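Local coordinates for protein isomaltose glucohydrolase (Kribbella flavida, PDB 5Z3E) that hydrolyses the alpha-1,6-glucosidic linkage of isomaltose from the non-reducing end, releasing beta-D-glucose and D-glucose inside the cell, at residues 150-160 / 174-185. The protein carries 1 engineered substitution. Sequence-based numbering, arbitrary orientation. Where two conformers were deposited one is given.
Sequences TDGYGMWLWSV and WRAGIDVAVDYL
Leu157 packs into the facing helix at Ile178 and Ala181, where segments 151-160 and 175-185 run roughly antiparallel, with 138° between their directions. Their axes come within 9.8 Å at the closest approach. The segments belong to helices 151-167 and 175-188, successive helices of the helical catalytic domain of glycoside hydrolase family 15, an (alpha/alpha)6 barrel in this family. All the touching residues are buried, and the interface is apolar. Leu157 is the knob in a knobs-into-holes contact, set among Ile178, Ala181, Val182 and Leu185. With CG anti to the carbonyl carbon (chi1 -70°), both methyls are carried into this hole. CD2 rests on Ala181 CB and Ile178 CG2, while CD1 meets Val182 CG2 at 3.8 Å and Leu185 CD1 tip to tip. With an alanine in place of Leu157, the hole would probably be left unfilled, and Val182 CG2 and Leu185 CD1 would each lose a packing partner.

Near the start of helix 151-167, the edge of Tyr184 points at the face of Tyr153, a T-shaped pair with centroids 5.2 Å apart and planes at 70°. Both hydroxyls are hydrogen-bonded to backbone atoms of the loop at Leu130 and Pro131, that of Tyr153 to Pro131 O and that of Tyr184 to Leu130 N. Leu185 CD1 packs on the backbone of Gly154, 3.6 Å from Gly154 N.

Toward the other end, Trp156 presents the rim of its six-membered ring to the backbone of Gly177 and Ile178. Ile178 N lies at the ring edge, in plane, 3.7 Å from Trp156 CZ3. Trp156 NE1 is hydrogen-bonded to His97 on helix 90-105. Val160 spreads its methyls between two partners: CG1 packs against Ile178 CD1, and CG2 lies 3.5 Å from CE3 of Trp174, the N-cap residue.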
loop_
_atom_site.group_PDB
_atom_site.type_symbol
_atom_site.label_atom_id
_atom_site.label_comp_id
_atom_site.label_asym_id
_atom_site.label_seq_id
_atom_site.Cartn_x
_atom_site.Cartn_y
_atom_site.Cartn_z
ATOM N N THR A 150 1.942 7.039 -8.730
ATOM C CA THR A 150 1.563 5.883 -9.536
ATOM C C THR A 150 1.413 4.598 -8.729
ATOM O O THR A 150 0.952 3.596 -9.272
ATOM C CB THR A 150 2.570 5.691 -10.654
ATOM O OG1 THR A 150 3.852 5.678 -10.050
ATOM C CG2 THR A 150 2.436 6.792 -11.717
ATOM N N ASP A 151 1.810 4.594 -7.457
ATOM C CA ASP A 151 1.830 3.344 -6.691
ATOM C C ASP A 151 0.470 2.690 -6.576
ATOM O O ASP A 151 0.365 1.457 -6.606
ATOM C CB ASP A 151 2.420 3.550 -5.286
ATOM C CG ASP A 151 1.633 4.499 -4.446
ATOM O OD1 ASP A 151 1.614 5.699 -4.796
ATOM O OD2 ASP A 151 1.003 4.044 -3.469
ATOM N N GLY A 152 -0.580 3.483 -6.394
ATOM C CA GLY A 152 -1.875 2.912 -6.084
ATOM C C GLY A 152 -2.427 2.048 -7.197
ATOM O O GLY A 152 -3.110 1.055 -6.957
ATOM N N TYR A 153 -2.140 2.415 -8.445
ATOM C CA TYR A 153 -2.588 1.631 -9.576
ATOM C C TYR A 153 -1.905 0.270 -9.603
ATOM O O TYR A 153 -2.526 -0.739 -9.937
ATOM C CB TYR A 153 -2.355 2.428 -10.895
ATOM C CG TYR A 153 -3.152 3.722 -10.887
ATOM C CD1 TYR A 153 -4.518 3.718 -11.140
ATOM C CD2 TYR A 153 -2.590 4.937 -10.568
ATOM C CE1 TYR A 153 -5.277 4.866 -11.025
ATOM C CE2 TYR A 153 -3.335 6.082 -10.441
ATOM C CZ TYR A 153 -4.706 6.051 -10.645
ATOM O OH TYR A 153 -5.530 7.133 -10.498
ATOM N N GLY A 154 -0.613 0.231 -9.255
ATOM C CA GLY A 154 0.087 -1.042 -9.151
ATOM C C GLY A 154 -0.459 -1.899 -8.025
ATOM O O GLY A 154 -0.652 -3.113 -8.175
ATOM N N MET A 155 -0.707 -1.286 -6.868
ATOM C CA MET A 155 -1.278 -2.019 -5.753
ATOM C C MET A 155 -2.620 -2.603 -6.116
ATOM O O MET A 155 -2.932 -3.736 -5.732
ATOM C CB MET A 155 -1.391 -1.135 -4.523
ATOM C CG MET A 155 -0.063 -0.583 -4.077
ATOM S SD MET A 155 -0.173 -0.031 -2.391
ATOM C CE MET A 155 1.396 0.795 -2.176
ATOM N N TRP A 156 -3.455 -1.855 -6.842
ATOM C CA TRP A 156 -4.775 -2.378 -7.148
ATOM C C TRP A 156 -4.669 -3.631 -8.012
ATOM O O TRP A 156 -5.353 -4.627 -7.770
ATOM C CB TRP A 156 -5.670 -1.342 -7.825
ATOM C CG TRP A 156 -7.024 -1.954 -8.066
ATOM C CD1 TRP A 156 -7.856 -2.432 -7.115
ATOM C CD2 TRP A 156 -7.625 -2.297 -9.318
ATOM N NE1 TRP A 156 -8.955 -3.017 -7.668
ATOM C CE2 TRP A 156 -8.835 -2.963 -9.025
ATOM C CE3 TRP A 156 -7.270 -2.101 -10.661
ATOM C CZ2 TRP A 156 -9.710 -3.396 -10.028
ATOM C CZ3 TRP A 156 -8.141 -2.543 -11.639
ATOM C CH2 TRP A 156 -9.347 -3.181 -11.317
ATOM N N LEU A 157 -3.804 -3.604 -9.036
ATOM C CA LEU A 157 -3.616 -4.788 -9.861
ATOM C C LEU A 157 -3.216 -5.987 -9.013
ATOM O O LEU A 157 -3.751 -7.094 -9.169
ATOM C CB LEU A 157 -2.558 -4.524 -10.919
ATOM C CG LEU A 157 -2.965 -3.552 -12.028
ATOM C CD1 LEU A 157 -1.791 -3.389 -12.985
ATOM C CD2 LEU A 157 -4.203 -4.014 -12.787
ATOM N N TRP A 158 -2.236 -5.804 -8.127
ATOM C CA TRP A 158 -1.851 -6.877 -7.222
ATOM C C TRP A 158 -3.038 -7.369 -6.411
ATOM O O TRP A 158 -3.283 -8.577 -6.277
ATOM C CB TRP A 158 -0.703 -6.399 -6.306
ATOM C CG TRP A 158 -0.535 -7.215 -5.066
ATOM C CD1 TRP A 158 0.014 -8.460 -4.945
ATOM C CD2 TRP A 158 -1.026 -6.871 -3.752
ATOM N NE1 TRP A 158 -0.092 -8.892 -3.642
ATOM C CE2 TRP A 158 -0.722 -7.938 -2.901
ATOM C CE3 TRP A 158 -1.647 -5.745 -3.218
ATOM C CZ2 TRP A 158 -1.046 -7.918 -1.526
ATOM C CZ3 TRP A 158 -1.957 -5.708 -1.875
ATOM C CH2 TRP A 158 -1.645 -6.790 -1.053
ATOM N N SER A 159 -3.795 -6.443 -5.841
ATOM C CA SER A 159 -4.897 -6.788 -4.956
ATOM C C SER A 159 -5.989 -7.578 -5.672
ATOM O O SER A 159 -6.480 -8.594 -5.162
ATOM C CB SER A 159 -5.450 -5.517 -4.326
ATOM O OG SER A 159 -6.614 -5.735 -3.588
ATOM N N VAL A 160 -6.418 -7.103 -6.829
ATOM C CA VAL A 160 -7.544 -7.747 -7.504
ATOM C C VAL A 160 -7.152 -9.130 -8.005
ATOM O O VAL A 160 -7.933 -10.076 -7.893
ATOM C CB VAL A 160 -8.149 -6.824 -8.601
ATOM C CG1 VAL A 160 -7.250 -6.636 -9.809
ATOM C CG2 VAL A 160 -9.509 -7.348 -9.022
ATOM N N TRP A 174 -13.621 -7.602 -13.791
ATOM C CA TRP A 174 -12.869 -6.370 -13.544
ATOM C C TRP A 174 -11.855 -6.072 -14.647
ATOM O O TRP A 174 -11.055 -5.148 -14.526
ATOM C CB TRP A 174 -12.158 -6.463 -12.185
ATOM C CG TRP A 174 -13.113 -6.670 -11.047
ATOM C CD1 TRP A 174 -14.099 -5.823 -10.648
ATOM C CD2 TRP A 174 -13.173 -7.787 -10.140
ATOM N NE1 TRP A 174 -14.768 -6.328 -9.563
ATOM C CE2 TRP A 174 -14.214 -7.534 -9.238
ATOM C CE3 TRP A 174 -12.460 -8.985 -10.013
ATOM C CZ2 TRP A 174 -14.532 -8.422 -8.199
ATOM C CZ3 TRP A 174 -12.804 -9.855 -9.009
ATOM C CH2 TRP A 174 -13.819 -9.570 -8.112
ATOM N N ARG A 175 -11.883 -6.838 -15.736
ATOM C CA ARG A 175 -10.830 -6.797 -16.739
ATOM C C ARG A 175 -10.706 -5.450 -17.432
ATOM O O ARG A 175 -9.578 -5.004 -17.695
ATOM C CB ARG A 175 -11.048 -7.920 -17.755
ATOM C CG ARG A 175 -10.177 -7.841 -19.001
ATOM C CD ARG A 175 -8.691 -8.055 -18.712
ATOM N NE ARG A 175 -7.937 -8.029 -19.972
ATOM C CZ ARG A 175 -7.889 -9.029 -20.844
ATOM N NH1 ARG A 175 -8.345 -10.231 -20.522
ATOM N NH2 ARG A 175 -7.339 -8.833 -22.036
ATOM N N ALA A 176 -11.817 -4.808 -17.800
ATOM C CA ALA A 176 -11.679 -3.566 -18.548
ATOM C C ALA A 176 -11.013 -2.493 -17.691
ATOM O O ALA A 176 -10.269 -1.656 -18.210
ATOM C CB ALA A 176 -12.996 -3.131 -19.134
ATOM N N GLY A 177 -11.236 -2.512 -16.377
ATOM C CA GLY A 177 -10.524 -1.608 -15.483
ATOM C C GLY A 177 -9.043 -1.981 -15.326
ATOM O O GLY A 177 -8.179 -1.108 -15.347
ATOM N N ILE A 178 -8.783 -3.282 -15.221
ATOM C CA ILE A 178 -7.402 -3.771 -15.261
ATOM C C ILE A 178 -6.682 -3.248 -16.496
ATOM O O ILE A 178 -5.531 -2.802 -16.400
ATOM C CB ILE A 178 -7.392 -5.317 -15.183
ATOM C CG1 ILE A 178 -7.779 -5.775 -13.764
ATOM C CG2 ILE A 178 -6.050 -5.875 -15.624
ATOM C CD1 ILE A 178 -8.072 -7.254 -13.643
ATOM N N ASP A 179 -7.328 -3.301 -17.659
ATOM C CA ASP A 179 -6.690 -2.866 -18.891
ATOM C C ASP A 179 -6.287 -1.400 -18.820
ATOM O O ASP A 179 -5.213 -1.024 -19.324
ATOM C CB ASP A 179 -7.623 -3.072 -20.081
ATOM C CG ASP A 179 -7.795 -4.522 -20.518
ATOM O OD1 ASP A 179 -6.978 -5.379 -20.145
ATOM O OD2 ASP A 179 -8.753 -4.776 -21.303
ATOM N N VAL A 180 -7.134 -0.545 -18.250
ATOM C CA VAL A 180 -6.792 0.866 -18.107
ATOM C C VAL A 180 -5.542 1.021 -17.230
ATOM O O VAL A 180 -4.605 1.748 -17.572
ATOM C CB VAL A 180 -7.972 1.680 -17.536
ATOM C CG1 VAL A 180 -7.573 3.108 -17.256
ATOM C CG2 VAL A 180 -9.148 1.651 -18.484
ATOM N N ALA A 181 -5.540 0.348 -16.073
ATOM C CA ALA A 181 -4.407 0.453 -15.163
ATOM C C ALA A 181 -3.120 -0.065 -15.788
ATOM O O ALA A 181 -2.055 0.547 -15.615
ATOM C CB ALA A 181 -4.716 -0.287 -13.870
ATOM N N VAL A 182 -3.192 -1.198 -16.483
ATOM C CA VAL A 182 -2.006 -1.746 -17.120
ATOM C C VAL A 182 -1.473 -0.789 -18.169
ATOM O O VAL A 182 -0.278 -0.492 -18.209
ATOM C CB VAL A 182 -2.263 -3.140 -17.731
ATOM C CG1 VAL A 182 -1.095 -3.565 -18.590
ATOM C CG2 VAL A 182 -2.526 -4.172 -16.652
ATOM N N ASP A 183 -2.340 -0.304 -19.054
ATOM C CA ASP A 183 -1.872 0.602 -20.103
ATOM C C ASP A 183 -1.201 1.831 -19.491
ATOM O O ASP A 183 -0.183 2.312 -19.992
ATOM C CB ASP A 183 -3.031 1.026 -21.001
ATOM C CG ASP A 183 -3.486 -0.050 -21.982
ATOM O OD1 ASP A 183 -2.749 -1.017 -22.234
ATOM O OD2 ASP A 183 -4.582 0.163 -22.561
ATOM N N TYR A 184 -1.798 2.373 -18.435
ATOM C CA TYR A 184 -1.249 3.548 -17.763
ATOM C C TYR A 184 0.137 3.244 -17.188
ATOM O O TYR A 184 1.083 4.020 -17.390
ATOM C CB TYR A 184 -2.235 3.962 -16.680
ATOM C CG TYR A 184 -1.889 5.237 -15.943
ATOM C CD1 TYR A 184 -1.917 6.467 -16.570
ATOM C CD2 TYR A 184 -1.587 5.226 -14.586
ATOM C CE1 TYR A 184 -1.659 7.641 -15.886
ATOM C CE2 TYR A 184 -1.343 6.387 -13.883
ATOM C CZ TYR A 184 -1.392 7.600 -14.530
ATOM O OH TYR A 184 -1.213 8.795 -13.900
ATOM N N LEU A 185 0.266 2.138 -16.461
ATOM C CA LEU A 185 1.534 1.816 -15.841
ATOM C C LEU A 185 2.619 1.461 -16.828
ATOM O O LEU A 185 3.782 1.809 -16.621
ATOM C CB LEU A 185 1.352 0.700 -14.820
ATOM C CG LEU A 185 0.542 1.077 -13.586
ATOM C CD1 LEU A 185 0.315 -0.131 -12.722
ATOM C CD2 LEU A 185 1.208 2.204 -12.820
#